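PDB 4R9O: putative aldo/keto reductase from Salmonella enterica subsp. enterica serovar Typhimurium, which probably works as an NADP-dependent oxidoreductase of the aldo/keto reductase family, built on a TIM barrel. Local coordinates for residues 17-22 with 206-211. Numbering follows the deposited sequence.
Sequences FSRFVM and RIRPMA
The guanidinium groups of R19 and R208 meet nearly square to one another, their planes 85° apart, where two non-neighbouring strands of a TIM barrel come close. R19 NE sits off the rim of the R208 guanidinium, close to the plane of the R208 group and 4.1 Å from R208 NH2; seen from R19, R208 NH2 comes in obliquely. This is proximity of like charges, and each group has its real partner elsewhere: R19 NH1 makes a salt bridge to E279, and R208 NE donates to the backbone O of Q259. R19 NE is left enclosed here without a hydrogen-bond partner.

Strand 261-264 runs between strands 16-23 and 210-212, parallel to both, consistent with the 7.9 Å between the CA atoms of V21 and M210, the nearest pair. The CB atoms of V21 and M210 are both directed at the opposing segment, and their side chains cross at about a right angle inside the barrel, where both also touch D53 of strand 51-53. The M210 side chain lies about 7 Å from that of W212 and about 8 Å from that of S161, both of which probably bind NADP(+), as in a close relative.

Within 17-22, S18 OG donates to F20 O at 2.6 Å, bridging the short break in strand 16-23, and also pairs with T50 N. The apolar touch itself rests on one methyl: the M210 chain bends at its thioether (chi3 67°), and CE reaches both branches of V21, at 3.8 Å from V21 CG1 and 4.1 Å from V21 CG2.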
loop_
_atom_site.group_PDB
_atom_site.type_symbol
_atom_site.label_atom_id
_atom_site.label_comp_id
_atom_site.label_asym_id
_atom_site.label_seq_id
_atom_site.Cartn_x
_atom_site.Cartn_y
_atom_site.Cartn_z
ATOM N N PHE C 17 16.361 -26.797 -24.371
ATOM C CA PHE C 17 17.315 -26.419 -23.330
ATOM C C PHE C 17 17.497 -27.524 -22.297
ATOM O O PHE C 17 16.725 -28.484 -22.241
ATOM C CB PHE C 17 16.865 -25.141 -22.610
ATOM C CG PHE C 17 17.086 -23.875 -23.394
ATOM C CD1 PHE C 17 17.768 -23.892 -24.600
ATOM C CD2 PHE C 17 16.614 -22.659 -22.913
ATOM C CE1 PHE C 17 17.969 -22.728 -25.320
ATOM C CE2 PHE C 17 16.817 -21.483 -23.631
ATOM C CZ PHE C 17 17.497 -21.520 -24.832
ATOM N N SER C 18 18.527 -27.398 -21.472
ATOM C CA SER C 18 18.595 -28.242 -20.286
ATOM C C SER C 18 17.663 -27.611 -19.240
ATOM O O SER C 18 17.541 -26.395 -19.176
ATOM C CB SER C 18 20.037 -28.380 -19.779
ATOM O OG SER C 18 20.600 -27.120 -19.464
ATOM N N ARG C 19 16.992 -28.442 -18.451
ATOM C CA ARG C 19 16.027 -27.986 -17.452
ATOM C C ARG C 19 16.651 -27.055 -16.412
ATOM O O ARG C 19 15.988 -26.164 -15.874
ATOM C CB ARG C 19 15.398 -29.197 -16.759
ATOM C CG ARG C 19 14.199 -28.883 -15.909
ATOM C CD ARG C 19 13.672 -30.152 -15.285
ATOM N NE ARG C 19 12.407 -29.912 -14.613
ATOM C CZ ARG C 19 11.739 -30.835 -13.941
ATOM N NH1 ARG C 19 12.227 -32.067 -13.853
ATOM N NH2 ARG C 19 10.587 -30.520 -13.354
ATOM N N PHE C 20 17.925 -27.279 -16.113
ATOM C CA PHE C 20 18.678 -26.362 -15.267
ATOM C C PHE C 20 19.642 -25.546 -16.130
ATOM O O PHE C 20 20.251 -26.064 -17.059
ATOM C CB PHE C 20 19.436 -27.119 -14.172
ATOM C CG PHE C 20 18.584 -27.502 -12.993
ATOM C CD1 PHE C 20 18.496 -26.672 -11.888
ATOM C CD2 PHE C 20 17.887 -28.698 -12.982
ATOM C CE1 PHE C 20 17.710 -27.021 -10.794
ATOM C CE2 PHE C 20 17.109 -29.061 -11.889
ATOM C CZ PHE C 20 17.022 -28.218 -10.793
ATOM N N VAL C 21 19.768 -24.263 -15.812
ATOM C CA VAL C 21 20.577 -23.333 -16.597
ATOM C C VAL C 21 21.746 -22.787 -15.784
ATOM O O VAL C 21 21.561 -22.328 -14.654
ATOM C CB VAL C 21 19.702 -22.161 -17.107
ATOM C CG1 VAL C 21 20.555 -21.093 -17.801
ATOM C CG2 VAL C 21 18.616 -22.686 -18.041
ATOM N N MET C 22 22.959 -22.845 -16.333
ATOM C CA MET C 22 24.102 -22.241 -15.640
ATOM C C MET C 22 24.172 -20.745 -15.934
ATOM O O MET C 22 24.364 -20.342 -17.081
ATOM C CB MET C 22 25.417 -22.917 -16.040
ATOM C CG MET C 22 26.609 -22.450 -15.211
ATOM S SD MET C 22 26.451 -22.914 -13.469
ATOM C CE MET C 22 26.977 -21.408 -12.659
ATOM N N ARG C 206 2.025 -22.109 -22.995
ATOM C CA ARG C 206 2.961 -23.242 -22.977
ATOM C C ARG C 206 4.405 -22.796 -23.198
ATOM O O ARG C 206 5.184 -23.467 -23.875
ATOM C CB ARG C 206 2.568 -24.293 -24.012
ATOM C CG ARG C 206 1.115 -24.774 -23.837
ATOM C CD ARG C 206 0.792 -26.020 -24.643
ATOM N NE ARG C 206 -0.609 -26.401 -24.458
ATOM C CZ ARG C 206 -1.066 -27.124 -23.438
ATOM N NH1 ARG C 206 -0.231 -27.579 -22.506
ATOM N NH2 ARG C 206 -2.357 -27.411 -23.356
ATOM N N ILE C 207 4.739 -21.652 -22.610
ATOM C CA ILE C 207 6.086 -21.097 -22.630
ATOM C C ILE C 207 6.674 -21.228 -21.241
ATOM O O ILE C 207 6.074 -20.790 -20.257
ATOM C CB ILE C 207 6.080 -19.620 -23.074
ATOM C CG1 ILE C 207 5.660 -19.525 -24.546
ATOM C CG2 ILE C 207 7.441 -18.951 -22.828
ATOM C CD1 ILE C 207 5.250 -18.159 -25.000
ATOM N N ARG C 208 7.849 -21.842 -21.152
ATOM C CA ARG C 208 8.451 -22.082 -19.853
ATOM C C ARG C 208 9.417 -20.961 -19.468
ATOM O O ARG C 208 10.307 -20.588 -20.243
ATOM C CB ARG C 208 9.146 -23.449 -19.847
ATOM C CG ARG C 208 8.155 -24.595 -20.047
ATOM C CD ARG C 208 8.825 -25.949 -20.246
ATOM N NE ARG C 208 9.477 -26.454 -19.037
ATOM C CZ ARG C 208 9.723 -27.742 -18.806
ATOM N NH1 ARG C 208 9.357 -28.655 -19.696
ATOM N NH2 ARG C 208 10.327 -28.118 -17.683
ATOM N N PRO C 209 9.240 -20.411 -18.261
ATOM C CA PRO C 209 10.134 -19.332 -17.829
ATOM C C PRO C 209 11.478 -19.837 -17.327
ATOM O O PRO C 209 11.539 -20.901 -16.696
ATOM C CB PRO C 209 9.359 -18.678 -16.692
ATOM C CG PRO C 209 8.551 -19.820 -16.107
ATOM C CD PRO C 209 8.215 -20.733 -17.250
ATOM N N MET C 210 12.545 -19.096 -17.617
ATOM C CA MET C 210 13.807 -19.274 -16.902
ATOM C C MET C 210 13.689 -18.485 -15.603
ATOM O O MET C 210 13.245 -17.334 -15.608
ATOM C CB MET C 210 15.005 -18.787 -17.722
ATOM C CG MET C 210 15.122 -19.423 -19.105
ATOM S SD MET C 210 16.290 -18.551 -20.165
ATOM C CE MET C 210 17.837 -18.891 -19.317
ATOM N N ALA C 211 14.072 -19.096 -14.490
ATOM C CA ALA C 211 13.841 -18.490 -13.185
ATOM C C ALA C 211 15.153 -18.011 -12.565
ATOM O O ALA C 211 16.104 -18.795 -12.405
ATOM C CB ALA C 211 13.129 -19.480 -12.261
#